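Long-range contact in iron-containing superoxide dismutase B2 (Trypanosoma brucei, PDB 3ESF), which probably protects the parasite's cells by using a bound iron ion to convert superoxide radicals into hydrogen peroxide and molecular oxygen: residues 10-15 / 24-29. The protein carries 1 engineered substitution. Sequence-based numbering, arbitrary orientation.
With FE (Fe (III) ion), chain E.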
loop_
_atom_site.group_PDB
_atom_site.type_symbol
_atom_site.label_atom_id
_atom_site.label_comp_id
_atom_site.label_asym_id
_atom_site.label_seq_id
_atom_site.Cartn_x
_atom_site.Cartn_y
_atom_site.Cartn_z
ATOM N N TRP A 10 20.033 -15.373 -3.719
ATOM C CA TRP A 10 20.252 -15.882 -5.070
ATOM C C TRP A 10 20.627 -14.817 -6.102
ATOM O O TRP A 10 20.555 -15.077 -7.307
ATOM C CB TRP A 10 18.999 -16.630 -5.543
ATOM C CG TRP A 10 17.761 -16.196 -4.834
ATOM C CD1 TRP A 10 17.059 -16.912 -3.900
ATOM C CD2 TRP A 10 17.080 -14.941 -4.966
ATOM N NE1 TRP A 10 15.989 -16.190 -3.454
ATOM C CE2 TRP A 10 15.971 -14.976 -4.085
ATOM C CE3 TRP A 10 17.301 -13.782 -5.738
ATOM C CZ2 TRP A 10 15.070 -13.904 -3.961
ATOM C CZ3 TRP A 10 16.405 -12.729 -5.641
ATOM C CH2 TRP A 10 15.303 -12.789 -4.739
ATOM N N GLY A 11 20.991 -13.618 -5.638
ATOM C CA GLY A 11 21.498 -12.552 -6.522
ATOM C C GLY A 11 20.390 -11.696 -7.110
ATOM O O GLY A 11 19.241 -12.111 -7.128
ATOM N N TYR A 12 20.732 -10.513 -7.619
ATOM C CA TYR A 12 19.714 -9.570 -8.122
ATOM C C TYR A 12 18.896 -10.160 -9.261
ATOM O O TYR A 12 17.690 -9.944 -9.348
ATOM C CB TYR A 12 20.343 -8.227 -8.561
ATOM C CG TYR A 12 20.777 -7.368 -7.398
ATOM C CD1 TYR A 12 22.099 -7.387 -6.953
ATOM C CD2 TYR A 12 19.856 -6.559 -6.719
ATOM C CE1 TYR A 12 22.507 -6.617 -5.876
ATOM C CE2 TYR A 12 20.250 -5.778 -5.632
ATOM C CZ TYR A 12 21.580 -5.809 -5.223
ATOM O OH TYR A 12 21.988 -5.053 -4.156
ATOM N N ASP A 13 19.567 -10.915 -10.131
ATOM C CA ASP A 13 18.911 -11.517 -11.306
ATOM C C ASP A 13 18.447 -12.944 -11.063
ATOM O O ASP A 13 18.051 -13.621 -11.997
ATOM C CB ASP A 13 19.846 -11.481 -12.517
ATOM C CG ASP A 13 21.070 -12.383 -12.349
ATOM O OD1 ASP A 13 21.273 -12.981 -11.261
ATOM O OD2 ASP A 13 21.851 -12.479 -13.314
ATOM N N GLY A 14 18.486 -13.393 -9.813
ATOM C CA GLY A 14 18.255 -14.799 -9.471
ATOM C C GLY A 14 16.895 -15.370 -9.826
ATOM O O GLY A 14 16.768 -16.570 -10.117
ATOM N N LEU A 15 15.875 -14.506 -9.831
ATOM C CA LEU A 15 14.505 -14.948 -10.109
ATOM C C LEU A 15 14.005 -14.508 -11.500
ATOM O O LEU A 15 12.826 -14.737 -11.837
ATOM C CB LEU A 15 13.535 -14.470 -9.000
ATOM C CG LEU A 15 13.809 -14.881 -7.537
ATOM C CD1 LEU A 15 12.650 -14.605 -6.633
ATOM C CD2 LEU A 15 14.153 -16.337 -7.433
ATOM N N GLN A 24 12.998 -5.367 -10.910
ATOM C CA GLN A 24 12.058 -5.533 -9.787
ATOM C C GLN A 24 12.742 -5.865 -8.445
ATOM O O GLN A 24 12.467 -5.237 -7.420
ATOM C CB GLN A 24 11.002 -6.623 -10.117
ATOM C CG GLN A 24 9.913 -6.813 -9.051
ATOM C CD GLN A 24 9.038 -5.566 -8.842
ATOM O OE1 GLN A 24 8.005 -5.398 -9.507
ATOM N NE2 GLN A 24 9.441 -4.700 -7.899
ATOM N N VAL A 25 13.614 -6.864 -8.457
ATOM C CA VAL A 25 14.400 -7.237 -7.282
ATOM C C VAL A 25 15.371 -6.105 -6.833
ATOM O O VAL A 25 15.541 -5.873 -5.628
ATOM C CB VAL A 25 15.163 -8.580 -7.528
ATOM C CG1 VAL A 25 16.087 -8.926 -6.345
ATOM C CG2 VAL A 25 14.161 -9.734 -7.814
ATOM N N THR A 26 15.991 -5.418 -7.792
ATOM C CA THR A 26 16.926 -4.301 -7.483
ATOM C C THR A 26 16.236 -3.176 -6.744
ATOM O O THR A 26 16.703 -2.781 -5.673
ATOM C CB THR A 26 17.593 -3.725 -8.740
ATOM O OG1 THR A 26 18.402 -4.738 -9.333
ATOM C CG2 THR A 26 18.498 -2.576 -8.382
ATOM N N PHE A 27 15.142 -2.644 -7.298
ATOM C CA PHE A 27 14.421 -1.573 -6.582
ATOM C C PHE A 27 13.937 -2.059 -5.225
ATOM O O PHE A 27 14.063 -1.345 -4.228
ATOM C CB PHE A 27 13.290 -0.937 -7.424
ATOM C CG PHE A 27 13.778 0.123 -8.374
ATOM C CD1 PHE A 27 13.877 1.449 -7.963
ATOM C CD2 PHE A 27 14.197 -0.215 -9.659
ATOM C CE1 PHE A 27 14.351 2.436 -8.836
ATOM C CE2 PHE A 27 14.664 0.753 -10.534
ATOM C CZ PHE A 27 14.753 2.081 -10.122
ATOM N N HIS A 28 13.409 -3.275 -5.173
ATOM C CA HIS A 28 12.779 -3.755 -3.952
ATOM C C HIS A 28 13.795 -3.924 -2.791
ATOM O O HIS A 28 13.549 -3.493 -1.639
ATOM C CB HIS A 28 12.034 -5.059 -4.255
ATOM C CG HIS A 28 11.040 -5.431 -3.212
ATOM N ND1 HIS A 28 10.314 -6.594 -3.264
ATOM C CD2 HIS A 28 10.666 -4.800 -2.074
ATOM C CE1 HIS A 28 9.532 -6.668 -2.203
ATOM N NE2 HIS A 28 9.726 -5.590 -1.469
ATOM N N TYR A 29 14.933 -4.535 -3.125
ATOM C CA TYR A 29 16.021 -4.739 -2.176
ATOM C C TYR A 29 16.801 -3.445 -1.936
ATOM O O TYR A 29 16.940 -3.043 -0.786
ATOM C CB TYR A 29 16.964 -5.888 -2.618
ATOM C CG TYR A 29 18.037 -6.260 -1.603
ATOM C CD1 TYR A 29 17.825 -7.296 -0.670
ATOM C CD2 TYR A 29 19.274 -5.597 -1.589
ATOM C CE1 TYR A 29 18.804 -7.636 0.265
ATOM C CE2 TYR A 29 20.242 -5.909 -0.661
ATOM C CZ TYR A 29 20.010 -6.938 0.270
ATOM O OH TYR A 29 21.001 -7.268 1.179
HETATM FE FE FE E . 8.410 -4.908 0.134
HETATM O O HOH W 1 6.944 -4.509 1.639
#
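Val25 points from helix 22-45 toward the loop at 10-15, where its CB lies 3.4 Å from the carbonyl O of Tyr12. With CG1 anti to the backbone N (chi1 175°), that methyl reaches the indole of Trp10 and meets CZ3 at the ring edge, close to the ring plane, Val25 CG1 to Trp10 CZ3 being 3.9 Å. The Tyr12 side chain crosses Thr26 at about a right angle, its CD2 3.5 Å from Thr26 OG1; the Tyr12 and Tyr29 side chains also cross at about a right angle, with Tyr12 OH 3.8 Å from Tyr29 CD2. Across the two segments the contact is van der Waals; the polar ends are held by other residues. Tyr12 OH is hydrogen-bonded to OD1 of Asp30, the residue that follows Tyr29 in the helix, Thr26 OG1 to the carbonyl of Lys22, and Tyr29 OH to that of Pro6. A type I turn from Gly11 to Gly14, closed by a hydrogen bond from Gly14 N to Gly11 O (3.1 Å), presents Tyr12 to the helix. Within the loop, Leu15 CG lies over one face of the Trp10 indole, offset toward its rim; the indole NE1 is hydrogen-bonded to the carbonyl O of Met83 and also to that of Trp80. On the same helix, His28 NE2 binds the iron at 2.2 Å, with His76, Asp161, His165 and a water. The N-terminal loop thus packs against the first, iron-binding helix of the alpha-hairpin domain of iron/manganese superoxide dismutases.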